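Local coordinates for protein catalase-3 (Neurospora crassa, PDB 4AJ9) that breaks hydrogen peroxide down to water and oxygen at a heme group, which probably protects the cell from peroxide damage, at residues P298-P303 and N514-V519; S451-E456 and G518-N523; G624-A629 and F668-R673. All coordinates share one frame; numbering follows the deposited sequence.

Contact 1: residues P298-P303 and N514-V519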
loop_
_atom_site.group_PDB
_atom_site.type_symbol
_atom_site.label_atom_id
_atom_site.label_comp_id
_atom_site.label_asym_id
_atom_site.label_seq_id
_atom_site.Cartn_x
_atom_site.Cartn_y
_atom_site.Cartn_z
ATOM N N PRO C 298 -18.058 19.095 -37.111
ATOM C CA PRO C 298 -17.861 20.439 -37.662
ATOM C C PRO C 298 -18.919 21.409 -37.147
ATOM O O PRO C 298 -20.095 21.056 -37.083
ATOM C CB PRO C 298 -18.012 20.213 -39.163
ATOM C CG PRO C 298 -17.481 18.831 -39.358
ATOM C CD PRO C 298 -17.921 18.051 -38.145
ATOM N N GLU C 299 -18.506 22.613 -36.764
ATOM C CA GLU C 299 -19.431 23.587 -36.205
ATOM C C GLU C 299 -20.446 24.079 -37.227
ATOM O O GLU C 299 -21.468 24.652 -36.864
ATOM C CB GLU C 299 -18.668 24.766 -35.603
ATOM C CG GLU C 299 -18.015 24.401 -34.274
ATOM C CD GLU C 299 -17.187 25.511 -33.705
ATOM O OE1 GLU C 299 -17.628 26.679 -33.778
ATOM O OE2 GLU C 299 -16.089 25.205 -33.188
ATOM N N GLU C 300 -20.159 23.847 -38.502
ATOM C CA GLU C 300 -21.086 24.214 -39.566
ATOM C C GLU C 300 -22.356 23.386 -39.461
ATOM O O GLU C 300 -23.425 23.831 -39.868
ATOM C CB GLU C 300 -20.449 24.010 -40.949
ATOM C CG GLU C 300 -19.380 25.028 -41.316
ATOM C CD GLU C 300 -18.021 24.719 -40.704
ATOM O OE1 GLU C 300 -17.787 23.561 -40.310
ATOM O OE2 GLU C 300 -17.185 25.642 -40.622
ATOM N N PHE C 301 -22.227 22.172 -38.928
ATOM C CA PHE C 301 -23.360 21.253 -38.801
ATOM C C PHE C 301 -24.128 21.459 -37.503
ATOM O O PHE C 301 -25.339 21.255 -37.446
ATOM C CB PHE C 301 -22.888 19.795 -38.856
ATOM C CG PHE C 301 -22.128 19.438 -40.104
ATOM C CD1 PHE C 301 -22.347 20.116 -41.289
ATOM C CD2 PHE C 301 -21.198 18.411 -40.088
ATOM C CE1 PHE C 301 -21.643 19.780 -42.431
ATOM C CE2 PHE C 301 -20.496 18.064 -41.232
ATOM C CZ PHE C 301 -20.718 18.750 -42.402
ATOM N N ALA C 302 -23.413 21.836 -36.449
ATOM C CA ALA C 302 -24.017 22.032 -35.133
ATOM C C ALA C 302 -23.198 23.076 -34.399
ATOM O O ALA C 302 -22.093 22.786 -33.921
ATOM C CB ALA C 302 -24.043 20.726 -34.356
ATOM N N PRO C 303 -23.722 24.305 -34.335
ATOM C CA PRO C 303 -23.018 25.455 -33.765
ATOM C C PRO C 303 -22.890 25.329 -32.254
ATOM O O PRO C 303 -23.685 24.625 -31.631
ATOM C CB PRO C 303 -23.939 26.625 -34.106
ATOM C CG PRO C 303 -25.297 26.014 -34.163
ATOM C CD PRO C 303 -25.091 24.646 -34.758
ATOM N N ASN C 514 -12.464 20.068 -48.198
ATOM C CA ASN C 514 -13.350 20.687 -47.215
ATOM C C ASN C 514 -12.601 21.412 -46.090
ATOM O O ASN C 514 -11.505 21.016 -45.692
ATOM C CB ASN C 514 -14.336 19.654 -46.663
ATOM C CG ASN C 514 -15.354 19.217 -47.704
ATOM O OD1 ASN C 514 -15.980 20.052 -48.355
ATOM N ND2 ASN C 514 -15.511 17.911 -47.879
ATOM N N VAL C 515 -13.192 22.492 -45.595
ATOM C CA VAL C 515 -12.604 23.251 -44.502
ATOM C C VAL C 515 -13.665 23.442 -43.428
ATOM O O VAL C 515 -14.858 23.388 -43.714
ATOM C CB VAL C 515 -12.143 24.631 -44.970
ATOM C CG1 VAL C 515 -11.052 24.502 -46.029
ATOM C CG2 VAL C 515 -13.323 25.413 -45.514
ATOM N N THR C 516 -13.232 23.665 -42.195
ATOM C CA THR C 516 -14.167 23.926 -41.103
ATOM C C THR C 516 -13.597 25.001 -40.186
ATOM O O THR C 516 -12.387 25.155 -40.086
ATOM C CB THR C 516 -14.481 22.650 -40.298
ATOM O OG1 THR C 516 -15.491 22.939 -39.328
ATOM C CG2 THR C 516 -13.226 22.114 -39.597
ATOM N N ARG C 517 -14.473 25.750 -39.531
ATOM C CA ARG C 517 -14.045 26.848 -38.679
ATOM C C ARG C 517 -13.693 26.373 -37.282
ATOM O O ARG C 517 -14.066 25.274 -36.866
ATOM C CB ARG C 517 -15.151 27.899 -38.560
ATOM C CG ARG C 517 -16.384 27.430 -37.770
ATOM C CD ARG C 517 -17.367 28.586 -37.584
ATOM N NE ARG C 517 -18.540 28.236 -36.784
ATOM C CZ ARG C 517 -19.770 28.101 -37.276
ATOM N NH1 ARG C 517 -19.990 28.284 -38.573
ATOM N NH2 ARG C 517 -20.785 27.788 -36.474
ATOM N N GLY C 518 -12.992 27.220 -36.547
ATOM C CA GLY C 518 -12.801 26.983 -35.129
ATOM C C GLY C 518 -11.652 26.069 -34.748
ATOM O O GLY C 518 -11.532 25.707 -33.577
ATOM N N VAL C 519 -10.802 25.690 -35.704
ATOM C CA VAL C 519 -9.694 24.800 -35.363
ATOM C C VAL C 519 -8.328 25.475 -35.484
ATOM O O VAL C 519 -7.314 24.957 -34.990
ATOM C CB VAL C 519 -9.744 23.464 -36.164
ATOM C CG1 VAL C 519 -11.058 22.722 -35.882
ATOM C CG2 VAL C 519 -9.593 23.723 -37.635
HETATM O O HOH W 1 -20.315 27.495 -33.655
HETATM O O HOH W 2 -15.744 23.122 -36.825
HETATM O O HOH W 3 -13.729 25.299 -31.808
#

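Contact 2: residues S451-E456 and G518-N523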
loop_
_atom_site.group_PDB
_atom_site.type_symbol
_atom_site.label_atom_id
_atom_site.label_comp_id
_atom_site.label_asym_id
_atom_site.label_seq_id
_atom_site.Cartn_x
_atom_site.Cartn_y
_atom_site.Cartn_z
ATOM N N SER C 451 -7.861 23.258 -42.869
ATOM C CA SER C 451 -8.536 24.352 -42.179
ATOM C C SER C 451 -7.555 25.261 -41.445
ATOM O O SER C 451 -7.961 26.135 -40.692
ATOM C CB SER C 451 -9.583 23.801 -41.206
ATOM O OG SER C 451 -10.542 23.006 -41.892
ATOM N N LEU C 452 -6.261 25.043 -41.664
ATOM C CA LEU C 452 -5.234 25.875 -41.047
ATOM C C LEU C 452 -4.689 26.879 -42.061
ATOM O O LEU C 452 -4.754 26.641 -43.273
ATOM C CB LEU C 452 -4.085 25.004 -40.528
ATOM C CG LEU C 452 -4.415 23.892 -39.533
ATOM C CD1 LEU C 452 -3.200 23.003 -39.310
ATOM C CD2 LEU C 452 -4.912 24.461 -38.211
ATOM N N THR C 453 -4.145 27.991 -41.568
ATOM C CA THR C 453 -3.483 28.962 -42.437
ATOM C C THR C 453 -2.229 28.348 -43.061
ATOM O O THR C 453 -1.731 27.316 -42.594
ATOM C CB THR C 453 -3.093 30.258 -41.685
ATOM O OG1 THR C 453 -1.947 30.015 -40.864
ATOM C CG2 THR C 453 -4.238 30.754 -40.824
ATOM N N PRO C 454 -1.723 28.962 -44.141
ATOM C CA PRO C 454 -0.565 28.396 -44.839
ATOM C C PRO C 454 0.670 28.200 -43.949
ATOM O O PRO C 454 1.321 27.165 -44.059
ATOM C CB PRO C 454 -0.279 29.432 -45.928
ATOM C CG PRO C 454 -1.622 30.025 -46.217
ATOM C CD PRO C 454 -2.313 30.094 -44.879
ATOM N N VAL C 455 1.007 29.176 -43.117
ATOM C CA VAL C 455 2.179 29.055 -42.251
ATOM C C VAL C 455 1.873 28.085 -41.111
ATOM O O VAL C 455 2.746 27.354 -40.633
ATOM C CB VAL C 455 2.602 30.421 -41.677
ATOM C CG1 VAL C 455 3.717 30.243 -40.638
ATOM C CG2 VAL C 455 3.058 31.344 -42.804
ATOM N N GLU C 456 0.616 28.086 -40.686
ATOM C CA GLU C 456 0.141 27.148 -39.679
ATOM C C GLU C 456 0.288 25.716 -40.186
ATOM O O GLU C 456 0.726 24.830 -39.453
ATOM C CB GLU C 456 -1.315 27.447 -39.348
ATOM C CG GLU C 456 -1.759 26.952 -38.002
ATOM C CD GLU C 456 -3.075 27.563 -37.569
ATOM O OE1 GLU C 456 -3.834 28.043 -38.447
ATOM O OE2 GLU C 456 -3.343 27.560 -36.350
ATOM N N GLY C 518 -12.992 27.220 -36.547
ATOM C CA GLY C 518 -12.801 26.983 -35.129
ATOM C C GLY C 518 -11.652 26.069 -34.748
ATOM O O GLY C 518 -11.532 25.707 -33.577
ATOM N N VAL C 519 -10.802 25.690 -35.704
ATOM C CA VAL C 519 -9.694 24.800 -35.363
ATOM C C VAL C 519 -8.328 25.475 -35.484
ATOM O O VAL C 519 -7.314 24.957 -34.990
ATOM C CB VAL C 519 -9.744 23.464 -36.164
ATOM C CG1 VAL C 519 -11.058 22.722 -35.882
ATOM C CG2 VAL C 519 -9.593 23.723 -37.635
ATOM N N SER C 520 -8.304 26.637 -36.131
ATOM C CA SER C 520 -7.068 27.405 -36.290
ATOM C C SER C 520 -6.732 28.242 -35.048
ATOM O O SER C 520 -7.622 28.726 -34.350
ATOM C CB SER C 520 -7.152 28.309 -37.526
ATOM O OG SER C 520 -6.104 29.271 -37.545
ATOM N N ILE C 521 -5.441 28.407 -34.774
ATOM C CA ILE C 521 -5.006 29.285 -33.692
ATOM C C ILE C 521 -4.567 30.625 -34.275
ATOM O O ILE C 521 -4.955 31.693 -33.794
ATOM C CB ILE C 521 -3.837 28.660 -32.901
ATOM C CG1 ILE C 521 -4.316 27.427 -32.118
ATOM C CG2 ILE C 521 -3.222 29.688 -31.955
ATOM C CD1 ILE C 521 -3.180 26.559 -31.613
ATOM N N PHE C 522 -3.775 30.550 -35.338
ATOM C CA PHE C 522 -3.097 31.718 -35.889
ATOM C C PHE C 522 -3.942 32.571 -36.847
ATOM O O PHE C 522 -3.520 33.653 -37.254
ATOM C CB PHE C 522 -1.792 31.286 -36.559
ATOM C CG PHE C 522 -0.791 30.728 -35.597
ATOM C CD1 PHE C 522 -0.026 31.569 -34.822
ATOM C CD2 PHE C 522 -0.639 29.362 -35.452
ATOM C CE1 PHE C 522 0.891 31.062 -33.925
ATOM C CE2 PHE C 522 0.279 28.849 -34.558
ATOM C CZ PHE C 522 1.044 29.706 -33.794
ATOM N N ASN C 523 -5.136 32.107 -37.197
ATOM C CA ASN C 523 -5.979 32.902 -38.093
ATOM C C ASN C 523 -6.820 33.942 -37.346
ATOM O O ASN C 523 -7.785 34.475 -37.885
ATOM C CB ASN C 523 -6.867 32.001 -38.962
ATOM C CG ASN C 523 -8.097 31.511 -38.231
ATOM O OD1 ASN C 523 -8.135 31.493 -37.004
ATOM N ND2 ASN C 523 -9.116 31.107 -38.985
#

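Contact 3: residues G624-A629 and F668-R673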
loop_
_atom_site.group_PDB
_atom_site.type_symbol
_atom_site.label_atom_id
_atom_site.label_comp_id
_atom_site.label_asym_id
_atom_site.label_seq_id
_atom_site.Cartn_x
_atom_site.Cartn_y
_atom_site.Cartn_z
ATOM N N GLY C 624 9.066 35.198 -33.765
ATOM C CA GLY C 624 7.889 35.913 -34.236
ATOM C C GLY C 624 7.236 36.905 -33.281
ATOM O O GLY C 624 6.108 37.338 -33.518
ATOM N N LYS C 625 7.932 37.271 -32.210
ATOM C CA LYS C 625 7.382 38.205 -31.227
ATOM C C LYS C 625 7.422 39.649 -31.730
ATOM O O LYS C 625 8.287 40.012 -32.534
ATOM C CB LYS C 625 8.161 38.132 -29.903
ATOM C CG LYS C 625 8.252 36.759 -29.286
ATOM C CD LYS C 625 9.042 36.786 -27.973
ATOM C CE LYS C 625 9.312 35.377 -27.462
ATOM N NZ LYS C 625 8.018 34.672 -27.190
ATOM N N PRO C 626 6.483 40.477 -31.259
ATOM C CA PRO C 626 6.650 41.926 -31.422
ATOM C C PRO C 626 7.965 42.336 -30.774
ATOM O O PRO C 626 8.168 42.023 -29.601
ATOM C CB PRO C 626 5.497 42.515 -30.607
ATOM C CG PRO C 626 4.533 41.408 -30.411
ATOM C CD PRO C 626 5.278 40.122 -30.490
ATOM N N VAL C 627 8.851 42.987 -31.522
ATOM C CA VAL C 627 10.069 43.540 -30.943
ATOM C C VAL C 627 10.158 45.032 -31.241
ATOM O O VAL C 627 9.563 45.525 -32.206
ATOM C CB VAL C 627 11.336 42.806 -31.428
ATOM C CG1 VAL C 627 11.255 41.308 -31.072
ATOM C CG2 VAL C 627 11.536 42.996 -32.935
ATOM N N ALA C 628 10.886 45.760 -30.408
ATOM C CA ALA C 628 10.908 47.212 -30.546
ATOM C C ALA C 628 12.137 47.859 -29.931
ATOM O O ALA C 628 12.907 47.218 -29.225
ATOM C CB ALA C 628 9.646 47.812 -29.951
ATOM N N ALA C 629 12.308 49.145 -30.205
ATOM C CA ALA C 629 13.439 49.888 -29.676
ATOM C C ALA C 629 13.090 51.372 -29.651
ATOM O O ALA C 629 12.582 51.916 -30.637
ATOM C CB ALA C 629 14.674 49.635 -30.526
ATOM N N PHE C 668 0.174 38.784 -31.812
ATOM C CA PHE C 668 0.915 37.811 -31.001
ATOM C C PHE C 668 2.126 37.128 -31.657
ATOM O O PHE C 668 3.233 37.184 -31.122
ATOM C CB PHE C 668 -0.012 36.773 -30.357
ATOM C CG PHE C 668 0.689 35.936 -29.341
ATOM C CD1 PHE C 668 1.002 36.466 -28.099
ATOM C CD2 PHE C 668 1.090 34.647 -29.641
ATOM C CE1 PHE C 668 1.679 35.714 -27.159
ATOM C CE2 PHE C 668 1.775 33.893 -28.710
ATOM C CZ PHE C 668 2.071 34.425 -27.466
ATOM N N LYS C 669 1.917 36.463 -32.786
ATOM C CA LYS C 669 3.027 35.951 -33.581
ATOM C C LYS C 669 2.981 36.533 -34.983
ATOM O O LYS C 669 1.924 36.567 -35.627
ATOM C CB LYS C 669 2.995 34.422 -33.668
ATOM C CG LYS C 669 3.226 33.702 -32.343
ATOM C CD LYS C 669 4.634 33.911 -31.830
ATOM C CE LYS C 669 5.102 32.690 -31.035
ATOM N NZ LYS C 669 6.291 33.007 -30.204
ATOM N N PHE C 670 4.135 36.983 -35.457
ATOM C CA PHE C 670 4.239 37.536 -36.791
ATOM C C PHE C 670 4.748 36.489 -37.764
ATOM O O PHE C 670 5.949 36.266 -37.890
ATOM C CB PHE C 670 5.085 38.805 -36.770
ATOM C CG PHE C 670 4.360 39.969 -36.182
ATOM C CD1 PHE C 670 4.258 40.113 -34.809
ATOM C CD2 PHE C 670 3.708 40.879 -37.000
ATOM C CE1 PHE C 670 3.557 41.166 -34.262
ATOM C CE2 PHE C 670 3.005 41.939 -36.459
ATOM C CZ PHE C 670 2.932 42.085 -35.082
ATOM N N LEU C 671 3.804 35.848 -38.445
ATOM C CA LEU C 671 4.075 34.649 -39.230
ATOM C C LEU C 671 4.815 34.922 -40.537
ATOM O O LEU C 671 5.209 33.986 -41.238
ATOM C CB LEU C 671 2.769 33.905 -39.523
ATOM C CG LEU C 671 1.971 33.448 -38.301
ATOM C CD1 LEU C 671 0.708 32.691 -38.738
ATOM C CD2 LEU C 671 2.837 32.590 -37.390
ATOM N N GLU C 672 5.014 36.192 -40.869
ATOM C CA GLU C 672 5.744 36.508 -42.091
ATOM C C GLU C 672 7.212 36.150 -41.943
ATOM O O GLU C 672 7.948 36.124 -42.925
ATOM C CB GLU C 672 5.588 37.979 -42.483
ATOM C CG GLU C 672 5.428 38.921 -41.316
ATOM C CD GLU C 672 4.000 38.973 -40.813
ATOM O OE1 GLU C 672 3.104 39.352 -41.597
ATOM O OE2 GLU C 672 3.775 38.639 -39.636
ATOM N N ARG C 673 7.628 35.858 -40.713
ATOM C CA ARG C 673 9.037 35.589 -40.417
ATOM C C ARG C 673 9.411 34.123 -40.573
ATOM O O ARG C 673 10.545 33.724 -40.285
ATOM C CB ARG C 673 9.380 36.055 -39.003
ATOM C CG ARG C 673 9.119 37.531 -38.781
ATOM C CD ARG C 673 9.590 37.991 -37.414
ATOM N NE ARG C 673 8.987 39.278 -37.094
ATOM C CZ ARG C 673 8.839 39.760 -35.867
ATOM N NH1 ARG C 673 9.268 39.072 -34.817
ATOM N NH2 ARG C 673 8.262 40.942 -35.695
HETATM O O HOH W 4 5.696 34.774 -28.353
#

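Contact 1: residues P298-P303 and N514-V519
Thr-516 OG1 is gripped from two directions: it donates to Glu-300 OE1 over 2.6 Å and accepts a hydrogen bond from a water molecule. That water also donates to Arg-517 O and accepts from Glu-299 N, so it stitches the two backbones together through the threonine. The second oxygen of the same carboxylate, Glu-300 OE2, takes the backbone N-H of Arg-517 at 2.9 Å, and both oxygens use their syn lone pairs. Glutamate suits the place because its chain, bent at chi2 (81°), brings the forked end back to straddle a hydroxyl and the next amide. A valine in place of Thr-516 would probably leave Glu-300 OE1 and the bridging water without their shared partner, and the carboxylate freer to turn about its remaining bond.

Arg-517 runs extended from CG to NE and lays one guanidinium face over the backbone at Glu-299 and Glu-300. Its NE makes a long salt bridge of 3.5 Å to Glu-299 OE1, with carboxylate and guanidinium nearly perpendicular (84°); a second water joins Glu-299 OE1 to Arg-517 NH2. At Gly-518, with phi 85°, a side chain would run into the preceding carbonyl and Glu-299 OE2. The whole is a partly buried loop-to-loop contact, in which the loop before strand 305-314 of the catalase beta-barrel meets the linker leading to the C-terminal domain of a long-chain catalase.

Contact 2: residues S451-E456 and G518-N523
With CG trans to the backbone N (chi1 -157°) and the rest of the chain extended, Glu-456 reaches from the first turn of its helix to Ser-520, whose OG is likewise swung opposite its own backbone N (chi1 167°). The two meet in a bond of 2.7 Å, the hydroxyl donating to the syn lone pair of Glu-456 OE1. The anti lone pair of that oxygen takes the backbone N-H of Thr-453, while Thr-453 OG1 accepts from Glu-456 N at 3.2 Å. These reciprocal bonds are a capping box, with Thr-453 as N-cap of helix 454-468, and here the box's glutamate also binds a distant loop.

Glu-456 OE2 serves that loop twice. Ile-521 N approaches on the syn lone pair at 2.8 Å, whereas Phe-522 N comes from above the carboxylate plane, 54° out of it, at 3.2 Å. Four donors, two to each oxygen, grip the buried carboxylate and fix its rotation; together with the helix N terminus they would be expected to stabilise its negative charge. Glutamate suits the place because each of its two oxygens can accept two hydrogen bonds. Phe-522 turns its ring edge to the carboxylate, CD2 lying 3.4 Å from Glu-456 OE2, a place where the weakly positive ring hydrogens suit an anion.

Ser-520 OG works on both sides of its hydroxyl, also accepting from Asn-523 N in an ST motif that curls the loop. Beside it Thr-453 CG2 packs on Asn-523 CB, and at the far end Val-519 CG2 rests against Ser-451 CB at 3.6 Å.

Contact 3: residues G624-A629 and F668-R673
Gly-624 O receives the backbone N-H of Phe-670 at 2.8 Å. Gly-624 is the C-prime residue of a Schellman motif ending helix 612-622, on the way into strand 627-630 of the parallel sheet in the glutaminase-like C-terminal domain. Glycine suits the positive phi of 80°, which strains residues that carry a CB; a CB here would also lie close to Phe-670 N. The same carbonyl oxygen lies in the plane of the Phe-670 ring, at its edge, and meets the C-H of Lys-669 CA at 3.4 Å. Farther along that ring, CE1 touches Pro-626 CG at 4.0 Å, a compact proline fitting beside the flat aromatic edge.

Arg-673 spans to the next carbonyl: NH1 donates to Lys-625 O at 2.7 Å, and NH2 adds a weak bond to the same oxygen. Phe-670 CB lies over one guanidinium face, toward its rim, and the extended chain from CG to NE gives the reach. Farther out, Tyr-621 O and Ala-647 O take other N-H groups of Arg-673, so the one arginine ties the helix end to the approach to strand 649-652.

Lys-625 and Lys-669 lie side by side, pointing the same way. Glu-243 forms a salt bridge to each and probably offsets part of their mutual repulsion, and a water accepts from both ammonium groups, 2.6 Å from Lys-625 NZ and 2.6 Å from Lys-669 NZ.

From the N terminus, contact 1 opens first, at 298-303 beside the barrel, and its loop runs on to 514-519. Contact 2 opens within that span, at 451-456, but closes just later, at 518-523, so the two loops overlap and cross, ending on one linker and sharing Gly-518 and Val-519. They also touch directly: Ser-451 OG, which also bonds Leu-447 O, probably accepts a hydrogen bond from Thr-516 N at 2.8 Å. Contact 3 follows in series, closing a short loop within the C-terminal domain, its centre about 17 Å from that of contact 2. Phe-522 packs on Leu-671 and Lys-669, joining contacts 2 and 3. Barrel, helical region, linker and C-terminal domain are thus tied in succession.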